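Local coordinates for protein ferredoxin NADP reductase (Plasmodium falciparum, PDB 3JQQ) that uses FAD to pass electrons between ferredoxin and NADP(H) in the apicoplast, and may serve the last step of isoprenoid precursor synthesis, at residues C18-I24 / Y36-H42; Y48-H52 / S187-K191; H52-I57 / Y152-G158. The protein carries 1 engineered substitution. One frame throughout, in Å; residues are numbered along the deposited sequence.

Contact 1 (C18-I24 / Y36-H42); sequences CKIVDKI and YHLEINH
One face of the Tyr36 ring carries the end of Lys23: CE stands 3.9 Å above the ring plane, displaced toward the rim, in a CH-pi contact, and NZ lies 5.0 Å from the Tyr36 ring centroid, 5° off the normal, as a cation-pi pair. Lys23 reaches this place because CG is anti to the backbone N (chi1 -178°) and the chain beyond is extended; NZ also donates to the carbonyls of Ile142, Lys143 and Leu145. The His37 ring has Ile24 CD1 3.8 Å from its CD2; its ND1 is hydrogen-bonded to Tyr225 OH, and those two rings meet at steep planes. The strands run antiparallel, 174° between their short segments, with Lys23 and the Ile24/His37 pair on different faces. A classic beta bulge interrupts the ladder: Val21 N gives Glu39 O a 2.7 Å bond, whereas that from Asp22 N to the same Glu39 O is weak at 3.4 Å. Beside His37, a water donates to the carboxylates of Asp22 and Glu39, probably easing their repulsion, and Glu39 OE2 also bonds Asn113 ND2. On the other face, which carries Lys23 and Leu38, Ile20 CD1 meets Ile40 CG1 at 3.9 Å. This hairpin of the antiparallel FAD-domain sheet is flanked by strand 150-157 beyond Cys18 and by strand 114-123, whose Ile118 and Val116 bond the backbones of Tyr36 and Leu38.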
loop_
_atom_site.group_PDB
_atom_site.type_symbol
_atom_site.label_atom_id
_atom_site.label_comp_id
_atom_site.label_asym_id
_atom_site.label_seq_id
_atom_site.Cartn_x
_atom_site.Cartn_y
_atom_site.Cartn_z
ATOM N N CYS B 18 23.666 -10.624 -9.520
ATOM C CA CYS B 18 24.187 -10.805 -8.167
ATOM C C CYS B 18 23.916 -12.205 -7.642
ATOM O O CYS B 18 23.235 -13.001 -8.289
ATOM C CB CYS B 18 23.577 -9.775 -7.214
ATOM S SG CYS B 18 23.909 -8.051 -7.638
ATOM N N LYS B 19 24.454 -12.499 -6.461
ATOM C CA LYS B 19 24.254 -13.797 -5.821
ATOM C C LYS B 19 23.626 -13.670 -4.437
ATOM O O LYS B 19 23.963 -12.771 -3.667
ATOM C CB LYS B 19 25.583 -14.550 -5.695
ATOM C CG LYS B 19 26.046 -15.246 -6.968
ATOM C CD LYS B 19 25.154 -16.431 -7.305
ATOM C CE LYS B 19 25.763 -17.283 -8.408
ATOM N NZ LYS B 19 24.793 -18.283 -8.936
ATOM N N ILE B 20 22.718 -14.591 -4.132
ATOM C CA ILE B 20 22.162 -14.732 -2.796
ATOM C C ILE B 20 23.154 -15.448 -1.882
ATOM O O ILE B 20 23.511 -16.600 -2.124
ATOM C CB ILE B 20 20.859 -15.553 -2.834
ATOM C CG1 ILE B 20 19.777 -14.803 -3.617
ATOM C CG2 ILE B 20 20.389 -15.878 -1.418
ATOM C CD1 ILE B 20 19.509 -13.405 -3.096
ATOM N N VAL B 21 23.599 -14.761 -0.828
ATOM C CA VAL B 21 24.514 -15.357 0.147
ATOM C C VAL B 21 23.763 -15.948 1.339
ATOM O O VAL B 21 24.077 -17.046 1.799
ATOM C CB VAL B 21 25.541 -14.335 0.658
ATOM C CG1 VAL B 21 26.357 -14.931 1.793
ATOM C CG2 VAL B 21 26.447 -13.884 -0.478
ATOM N N ASP B 22 22.779 -15.214 1.846
ATOM C CA ASP B 22 21.943 -15.724 2.925
ATOM C C ASP B 22 20.508 -15.241 2.762
ATOM O O ASP B 22 20.238 -14.258 2.066
ATOM C CB ASP B 22 22.502 -15.321 4.295
ATOM C CG ASP B 22 22.262 -16.385 5.363
ATOM O OD1 ASP B 22 21.502 -17.343 5.107
ATOM O OD2 ASP B 22 22.840 -16.260 6.463
ATOM N N LYS B 23 19.593 -15.961 3.397
ATOM C CA LYS B 23 18.171 -15.666 3.339
ATOM C C LYS B 23 17.619 -15.997 4.717
ATOM O O LYS B 23 17.616 -17.154 5.133
ATOM C CB LYS B 23 17.501 -16.516 2.256
ATOM C CG LYS B 23 16.011 -16.265 2.064
ATOM C CD LYS B 23 15.424 -17.254 1.068
ATOM C CE LYS B 23 13.911 -17.157 1.020
ATOM N NZ LYS B 23 13.314 -18.158 0.094
ATOM N N ILE B 24 17.178 -14.971 5.434
ATOM C CA ILE B 24 16.894 -15.098 6.853
ATOM C C ILE B 24 15.502 -14.597 7.217
ATOM O O ILE B 24 15.098 -13.505 6.811
ATOM C CB ILE B 24 17.922 -14.297 7.676
ATOM C CG1 ILE B 24 19.305 -14.949 7.591
ATOM C CG2 ILE B 24 17.462 -14.161 9.118
ATOM C CD1 ILE B 24 20.424 -14.071 8.122
ATOM N N TYR B 36 11.833 -11.674 4.736
ATOM C CA TYR B 36 13.148 -12.269 4.581
ATOM C C TYR B 36 14.234 -11.216 4.420
ATOM O O TYR B 36 14.092 -10.261 3.653
ATOM C CB TYR B 36 13.158 -13.267 3.411
ATOM C CG TYR B 36 12.341 -14.505 3.701
ATOM C CD1 TYR B 36 11.036 -14.628 3.239
ATOM C CD2 TYR B 36 12.862 -15.539 4.471
ATOM C CE1 TYR B 36 10.278 -15.755 3.521
ATOM C CE2 TYR B 36 12.112 -16.670 4.759
ATOM C CZ TYR B 36 10.820 -16.768 4.282
ATOM O OH TYR B 36 10.067 -17.884 4.561
ATOM N N HIS B 37 15.305 -11.391 5.183
ATOM C CA HIS B 37 16.508 -10.586 5.053
ATOM C C HIS B 37 17.434 -11.282 4.066
ATOM O O HIS B 37 17.851 -12.417 4.296
ATOM C CB HIS B 37 17.184 -10.454 6.420
ATOM C CG HIS B 37 18.609 -9.995 6.361
ATOM N ND1 HIS B 37 18.959 -8.665 6.270
ATOM C CD2 HIS B 37 19.772 -10.687 6.410
ATOM C CE1 HIS B 37 20.276 -8.557 6.258
ATOM N NE2 HIS B 37 20.793 -9.770 6.341
ATOM N N LEU B 38 17.736 -10.614 2.957
ATOM C CA LEU B 38 18.612 -11.189 1.942
ATOM C C LEU B 38 20.010 -10.592 2.029
ATOM O O LEU B 38 20.171 -9.376 1.972
ATOM C CB LEU B 38 18.054 -10.942 0.536
ATOM C CG LEU B 38 16.673 -11.483 0.154
ATOM C CD1 LEU B 38 16.315 -11.076 -1.266
ATOM C CD2 LEU B 38 16.626 -13.000 0.300
ATOM N N GLU B 39 21.022 -11.443 2.168
ATOM C CA GLU B 39 22.392 -10.988 1.987
ATOM C C GLU B 39 22.773 -11.232 0.532
ATOM O O GLU B 39 22.629 -12.343 0.022
ATOM C CB GLU B 39 23.367 -11.687 2.945
ATOM C CG GLU B 39 24.676 -10.912 3.131
ATOM C CD GLU B 39 25.616 -11.532 4.153
ATOM O OE1 GLU B 39 25.129 -12.130 5.138
ATOM O OE2 GLU B 39 26.847 -11.409 3.972
ATOM N N ILE B 40 23.237 -10.181 -0.138
ATOM C CA ILE B 40 23.490 -10.241 -1.574
ATOM C C ILE B 40 24.922 -9.853 -1.939
ATOM O O ILE B 40 25.403 -8.785 -1.571
ATOM C CB ILE B 40 22.501 -9.354 -2.346
ATOM C CG1 ILE B 40 21.083 -9.924 -2.243
ATOM C CG2 ILE B 40 22.925 -9.231 -3.808
ATOM C CD1 ILE B 40 20.030 -9.083 -2.925
ATOM N N ASN B 41 25.600 -10.749 -2.664
ATOM C CA ASN B 41 26.953 -10.494 -3.149
ATOM C C ASN B 41 26.904 -9.879 -4.542
ATOM O O ASN B 41 26.439 -10.504 -5.496
ATOM C CB ASN B 41 27.777 -11.785 -3.156
ATOM C CG ASN B 41 29.252 -11.545 -3.455
ATOM O OD1 ASN B 41 29.611 -10.898 -4.444
ATOM N ND2 ASN B 41 30.129 -12.074 -2.603
ATOM N N HIS B 42 27.383 -8.651 -4.641
ATOM C CA HIS B 42 27.339 -7.906 -5.889
ATOM C C HIS B 42 28.767 -7.647 -6.384
ATOM O O HIS B 42 28.981 -6.874 -7.319
ATOM C CB HIS B 42 26.604 -6.585 -5.669
ATOM C CG HIS B 42 27.173 -5.762 -4.554
ATOM N ND1 HIS B 42 28.199 -4.854 -4.748
ATOM C CD2 HIS B 42 26.876 -5.715 -3.227
ATOM C CE1 HIS B 42 28.501 -4.279 -3.590
ATOM N NE2 HIS B 42 27.719 -4.785 -2.654
HETATM O O HOH W 1 24.558 -14.338 6.517
#

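Contact 2 (Y48-H52 / S187-K191); sequences YLEGH and SFLKK
Glu50, in the type II turn from Leu49 to His52, meets three residues of helix 187-191. Ahead of it, Leu49 N donates to His52 ND1 over 2.7 Å, with the donor 6° from the imidazole plane, so the ring is tied back onto the start of the turn. At Glu50 the side chain points at the helix; its CG lies 3.1 Å from Ser187 OG, a close carbon-to-oxygen approach, while the hydroxyl itself is hydrogen-bonded to Ser107 O. A bend at chi2 (76°) then turns the carboxylate along the helix, where it crosses the Lys191 chain at about a right angle and OE1 comes 3.4 Å from Lys191 CD. Glu50 OE2 is gripped by Asn109 N and Ser108 OG. The Glu50 carbonyl O approaches the rim of the Phe188 ring in its plane, 3.5 Å from CE2. Next comes Gly51, whose CA packs 3.6 Å from the same Phe188 CE2; its positive phi of 102° is one that a glycine adopts readily. Phe188 in turn meets Tyr282 edge-to-face. The contact thus joins a loop of the FAD-binding domain to helix 183-192 of the NADP-binding domain. No hydrogen bond spans the segments: the carboxylate is held by its own domain, so the domains meet here by packing plus, probably, a weak long-range attraction between Glu50 OE1 and Lys191 NZ, 4.7 Å apart.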
loop_
_atom_site.group_PDB
_atom_site.type_symbol
_atom_site.label_atom_id
_atom_site.label_comp_id
_atom_site.label_asym_id
_atom_site.label_seq_id
_atom_site.Cartn_x
_atom_site.Cartn_y
_atom_site.Cartn_z
ATOM N N TYR B 48 26.093 2.566 -3.983
ATOM C CA TYR B 48 24.969 3.208 -3.340
ATOM C C TYR B 48 25.433 3.968 -2.114
ATOM O O TYR B 48 26.507 3.704 -1.570
ATOM C CB TYR B 48 23.920 2.164 -2.927
ATOM C CG TYR B 48 24.405 1.195 -1.867
ATOM C CD1 TYR B 48 25.071 0.029 -2.218
ATOM C CD2 TYR B 48 24.193 1.447 -0.517
ATOM C CE1 TYR B 48 25.520 -0.859 -1.255
ATOM C CE2 TYR B 48 24.635 0.561 0.454
ATOM C CZ TYR B 48 25.300 -0.588 0.079
ATOM O OH TYR B 48 25.740 -1.474 1.038
ATOM N N LEU B 49 24.614 4.920 -1.693
ATOM C CA LEU B 49 24.798 5.577 -0.416
ATOM C C LEU B 49 23.745 5.037 0.535
ATOM O O LEU B 49 22.679 4.577 0.103
ATOM C CB LEU B 49 24.627 7.088 -0.556
ATOM C CG LEU B 49 25.665 7.848 -1.385
ATOM C CD1 LEU B 49 25.354 9.332 -1.382
ATOM C CD2 LEU B 49 27.068 7.592 -0.853
ATOM N N GLU B 50 24.037 5.088 1.827
ATOM C CA GLU B 50 23.051 4.714 2.819
ATOM C C GLU B 50 21.739 5.451 2.535
ATOM O O GLU B 50 21.744 6.652 2.259
ATOM C CB GLU B 50 23.563 5.026 4.227
ATOM C CG GLU B 50 24.689 4.107 4.703
ATOM C CD GLU B 50 26.039 4.433 4.073
ATOM O OE1 GLU B 50 26.203 5.555 3.550
ATOM O OE2 GLU B 50 26.936 3.562 4.105
ATOM N N GLY B 51 20.626 4.727 2.592
ATOM C CA GLY B 51 19.318 5.319 2.340
ATOM C C GLY B 51 18.779 5.000 0.960
ATOM O O GLY B 51 17.580 5.120 0.708
ATOM N N HIS B 52 19.666 4.593 0.057
ATOM C CA HIS B 52 19.241 4.254 -1.294
ATOM C C HIS B 52 18.407 2.989 -1.347
ATOM O O HIS B 52 18.425 2.162 -0.436
ATOM C CB HIS B 52 20.436 4.095 -2.231
ATOM C CG HIS B 52 20.946 5.385 -2.783
ATOM N ND1 HIS B 52 22.279 5.730 -2.747
ATOM C CD2 HIS B 52 20.304 6.415 -3.369
ATOM C CE1 HIS B 52 22.438 6.914 -3.297
ATOM N NE2 HIS B 52 21.254 7.356 -3.682
ATOM N N SER B 187 20.495 1.087 7.888
ATOM C CA SER B 187 21.634 1.457 7.054
ATOM C C SER B 187 22.352 2.661 7.652
ATOM O O SER B 187 23.577 2.654 7.829
ATOM C CB SER B 187 21.164 1.776 5.634
ATOM O OG SER B 187 22.244 2.194 4.816
ATOM N N PHE B 188 21.583 3.697 7.970
ATOM C CA PHE B 188 22.129 4.878 8.622
ATOM C C PHE B 188 22.915 4.522 9.887
ATOM O O PHE B 188 24.050 4.967 10.068
ATOM C CB PHE B 188 21.019 5.873 8.974
ATOM C CG PHE B 188 20.311 6.451 7.781
ATOM C CD1 PHE B 188 19.086 7.081 7.930
ATOM C CD2 PHE B 188 20.862 6.357 6.511
ATOM C CE1 PHE B 188 18.427 7.618 6.840
ATOM C CE2 PHE B 188 20.204 6.890 5.414
ATOM C CZ PHE B 188 18.986 7.522 5.581
ATOM N N LEU B 189 22.301 3.726 10.759
ATOM C CA LEU B 189 22.912 3.391 12.046
ATOM C C LEU B 189 24.211 2.619 11.873
ATOM O O LEU B 189 25.169 2.819 12.622
ATOM C CB LEU B 189 21.936 2.588 12.918
ATOM C CG LEU B 189 20.696 3.312 13.452
ATOM C CD1 LEU B 189 19.762 2.325 14.139
ATOM C CD2 LEU B 189 21.089 4.431 14.406
ATOM N N LYS B 190 24.240 1.732 10.884
ATOM C CA LYS B 190 25.436 0.952 10.608
ATOM C C LYS B 190 26.584 1.851 10.161
ATOM O O LYS B 190 27.740 1.594 10.493
ATOM C CB LYS B 190 25.151 -0.136 9.567
ATOM C CG LYS B 190 24.346 -1.307 10.117
ATOM C CD LYS B 190 23.918 -2.261 9.009
ATOM C CE LYS B 190 23.198 -3.477 9.571
ATOM N NZ LYS B 190 22.676 -4.349 8.487
ATOM N N LYS B 191 26.269 2.909 9.418
ATOM C CA LYS B 191 27.298 3.865 9.020
ATOM C C LYS B 191 27.744 4.732 10.195
ATOM O O LYS B 191 28.938 4.898 10.435
ATOM C CB LYS B 191 26.827 4.759 7.872
ATOM C CG LYS B 191 27.809 5.881 7.551
ATOM C CD LYS B 191 27.289 6.807 6.464
ATOM C CE LYS B 191 28.169 8.044 6.326
ATOM N NZ LYS B 191 29.578 7.704 5.969
#

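Contact 3 (H52-I57 / Y152-G158); sequences HTCGII and YLTGAHG
Gly55 N donates to Thr154 O over 2.9 Å, although the donor stands 41° out of the carbonyl plane, and Thr154 N returns a bond to Gly55 O. This is a hydrogen-bonded pair of two antiparallel strands in the beta barrel that is the FAD-binding domain of the ferredoxin-NADP reductase family; the directions of the two short strand segments differ by 151°. Thr53 and His157 form another such pair, and farther along, Ile57 N donates to Tyr152 O, nearly along the C=O axis. Past that bond a water accepts from Tyr152 N and donates to Ile57 O. Thr154 OG1 and His157 NE2 are 3.0 Å apart in a hydrogen bond whose direction is unsettled. This link holds the imidazole with Gly155 CA against one face and Gly55 N at its edge. Thr154 OG1 sits between its own backbone N and carbonyl carbon (chi1 69°), which sets it 3.3 Å from Gly55 CA and within reach of His157 NE2. Cys54, Ile56 and Leu153 project from the other face, where Leu153 CD1 touches Ile56 CG1 at 3.6 Å. A cis peptide bond precedes Ala156, whose CB sits over one face of the His52 ring, 3.9 Å from the centroid. Strand 101-104 flanks 53-56, with Thr53 OG1 bonded to Tyr103 O. At the end of the ladder opposite Ile57, Thr53 CG2 lies 3.2 Å from His157 CB.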
loop_
_atom_site.group_PDB
_atom_site.type_symbol
_atom_site.label_atom_id
_atom_site.label_comp_id
_atom_site.label_asym_id
_atom_site.label_seq_id
_atom_site.Cartn_x
_atom_site.Cartn_y
_atom_site.Cartn_z
ATOM N N HIS B 52 19.666 4.593 0.057
ATOM C CA HIS B 52 19.241 4.254 -1.294
ATOM C C HIS B 52 18.407 2.989 -1.347
ATOM O O HIS B 52 18.425 2.162 -0.436
ATOM C CB HIS B 52 20.436 4.095 -2.231
ATOM C CG HIS B 52 20.946 5.385 -2.783
ATOM N ND1 HIS B 52 22.279 5.730 -2.747
ATOM C CD2 HIS B 52 20.304 6.415 -3.369
ATOM C CE1 HIS B 52 22.438 6.914 -3.297
ATOM N NE2 HIS B 52 21.254 7.356 -3.682
ATOM N N THR B 53 17.673 2.860 -2.441
ATOM C CA THR B 53 16.960 1.643 -2.743
ATOM C C THR B 53 17.597 1.005 -3.963
ATOM O O THR B 53 18.287 1.669 -4.742
ATOM C CB THR B 53 15.494 1.923 -3.071
ATOM O OG1 THR B 53 14.840 0.692 -3.403
ATOM C CG2 THR B 53 15.395 2.867 -4.256
ATOM N N CYS B 54 17.375 -0.292 -4.113
ATOM C CA CYS B 54 17.737 -0.988 -5.327
ATOM C C CYS B 54 16.451 -1.534 -5.908
ATOM O O CYS B 54 15.436 -1.610 -5.218
ATOM C CB CYS B 54 18.707 -2.131 -5.028
ATOM S SG CYS B 54 18.088 -3.321 -3.812
ATOM N N GLY B 55 16.487 -1.896 -7.180
ATOM C CA GLY B 55 15.377 -2.604 -7.784
ATOM C C GLY B 55 15.750 -4.071 -7.911
ATOM O O GLY B 55 16.909 -4.410 -8.158
ATOM N N ILE B 56 14.773 -4.943 -7.713
ATOM C CA ILE B 56 14.959 -6.356 -7.986
ATOM C C ILE B 56 14.036 -6.721 -9.139
ATOM O O ILE B 56 12.849 -6.396 -9.109
ATOM C CB ILE B 56 14.623 -7.229 -6.763
ATOM C CG1 ILE B 56 15.659 -7.027 -5.649
ATOM C CG2 ILE B 56 14.560 -8.695 -7.158
ATOM C CD1 ILE B 56 15.312 -7.735 -4.352
ATOM N N ILE B 57 14.582 -7.372 -10.163
ATOM C CA ILE B 57 13.769 -7.840 -11.284
ATOM C C ILE B 57 13.469 -9.325 -11.134
ATOM O O ILE B 57 14.333 -10.164 -11.373
ATOM C CB ILE B 57 14.462 -7.609 -12.642
ATOM C CG1 ILE B 57 14.850 -6.141 -12.807
ATOM C CG2 ILE B 57 13.556 -8.057 -13.786
ATOM C CD1 ILE B 57 15.826 -5.898 -13.939
ATOM N N TYR B 152 18.850 -10.201 -9.946
ATOM C CA TYR B 152 19.264 -9.072 -10.778
ATOM C C TYR B 152 18.802 -7.719 -10.231
ATOM O O TYR B 152 17.603 -7.465 -10.085
ATOM C CB TYR B 152 18.798 -9.272 -12.223
ATOM C CG TYR B 152 19.429 -10.467 -12.906
ATOM C CD1 TYR B 152 18.981 -11.758 -12.651
ATOM C CD2 TYR B 152 20.474 -10.306 -13.809
ATOM C CE1 TYR B 152 19.555 -12.855 -13.273
ATOM C CE2 TYR B 152 21.056 -11.396 -14.436
ATOM C CZ TYR B 152 20.591 -12.667 -14.165
ATOM O OH TYR B 152 21.165 -13.751 -14.787
ATOM N N LEU B 153 19.779 -6.861 -9.934
ATOM C CA LEU B 153 19.543 -5.557 -9.314
ATOM C C LEU B 153 19.640 -4.395 -10.303
ATOM O O LEU B 153 20.419 -4.438 -11.260
ATOM C CB LEU B 153 20.557 -5.304 -8.187
ATOM C CG LEU B 153 20.446 -5.966 -6.805
ATOM C CD1 LEU B 153 19.026 -5.910 -6.265
ATOM C CD2 LEU B 153 20.950 -7.398 -6.835
ATOM N N THR B 154 18.847 -3.357 -10.048
ATOM C CA THR B 154 18.991 -2.064 -10.710
ATOM C C THR B 154 19.242 -1.020 -9.624
ATOM O O THR B 154 18.968 -1.275 -8.450
ATOM C CB THR B 154 17.720 -1.670 -11.475
ATOM O OG1 THR B 154 16.673 -1.375 -10.540
ATOM C CG2 THR B 154 17.277 -2.789 -12.406
ATOM N N GLY B 155 19.753 0.149 -10.002
ATOM C CA GLY B 155 19.962 1.229 -9.031
ATOM C C GLY B 155 21.344 1.855 -9.076
ATOM O O GLY B 155 22.121 1.591 -9.994
ATOM N N ALA B 156 21.659 2.685 -8.076
ATOM C CA ALA B 156 20.758 2.969 -6.963
ATOM C C ALA B 156 19.634 3.925 -7.351
ATOM O O ALA B 156 19.657 4.516 -8.424
ATOM C CB ALA B 156 21.543 3.533 -5.784
ATOM N N HIS B 157 18.649 4.058 -6.466
ATOM C CA HIS B 157 17.545 4.980 -6.668
ATOM C C HIS B 157 17.284 5.776 -5.397
ATOM O O HIS B 157 17.657 5.354 -4.300
ATOM C CB HIS B 157 16.258 4.239 -7.040
ATOM C CG HIS B 157 16.434 3.183 -8.085
ATOM N ND1 HIS B 157 16.468 3.465 -9.434
ATOM C CD2 HIS B 157 16.554 1.845 -7.982
ATOM C CE1 HIS B 157 16.621 2.339 -10.119
ATOM N NE2 HIS B 157 16.673 1.345 -9.260
ATOM N N GLY B 158 16.625 6.921 -5.552
ATOM C CA GLY B 158 16.152 7.698 -4.412
ATOM C C GLY B 158 17.124 8.753 -3.925
ATOM O O GLY B 158 18.248 8.855 -4.414
HETATM O O HOH W 2 16.544 -11.192 -10.483
#

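Contacts 1 and 3 are backbone-bonded strand pairs of the same antiparallel sheet, joined where strands 16-25 and 150-157 run as neighbours: Cys18 and Leu153 pack side by side between them. Contact 1 is partly buried, with one mostly apolar face and one that bears the acids and a water; contact 3 is almost wholly buried and closer to the cofactor, the Thr53 side chain lying about 5 Å from the bound FAD, against about 9 Å for that of Tyr36 in contact 1. Contact 2, also buried, differs in kind, since a turn meets a helix of the other domain by side-chain packing without a bond across. It shares His52 with contact 3, which is nested inside the loop that contact 2 closes; the turn runs directly into strand 53-56.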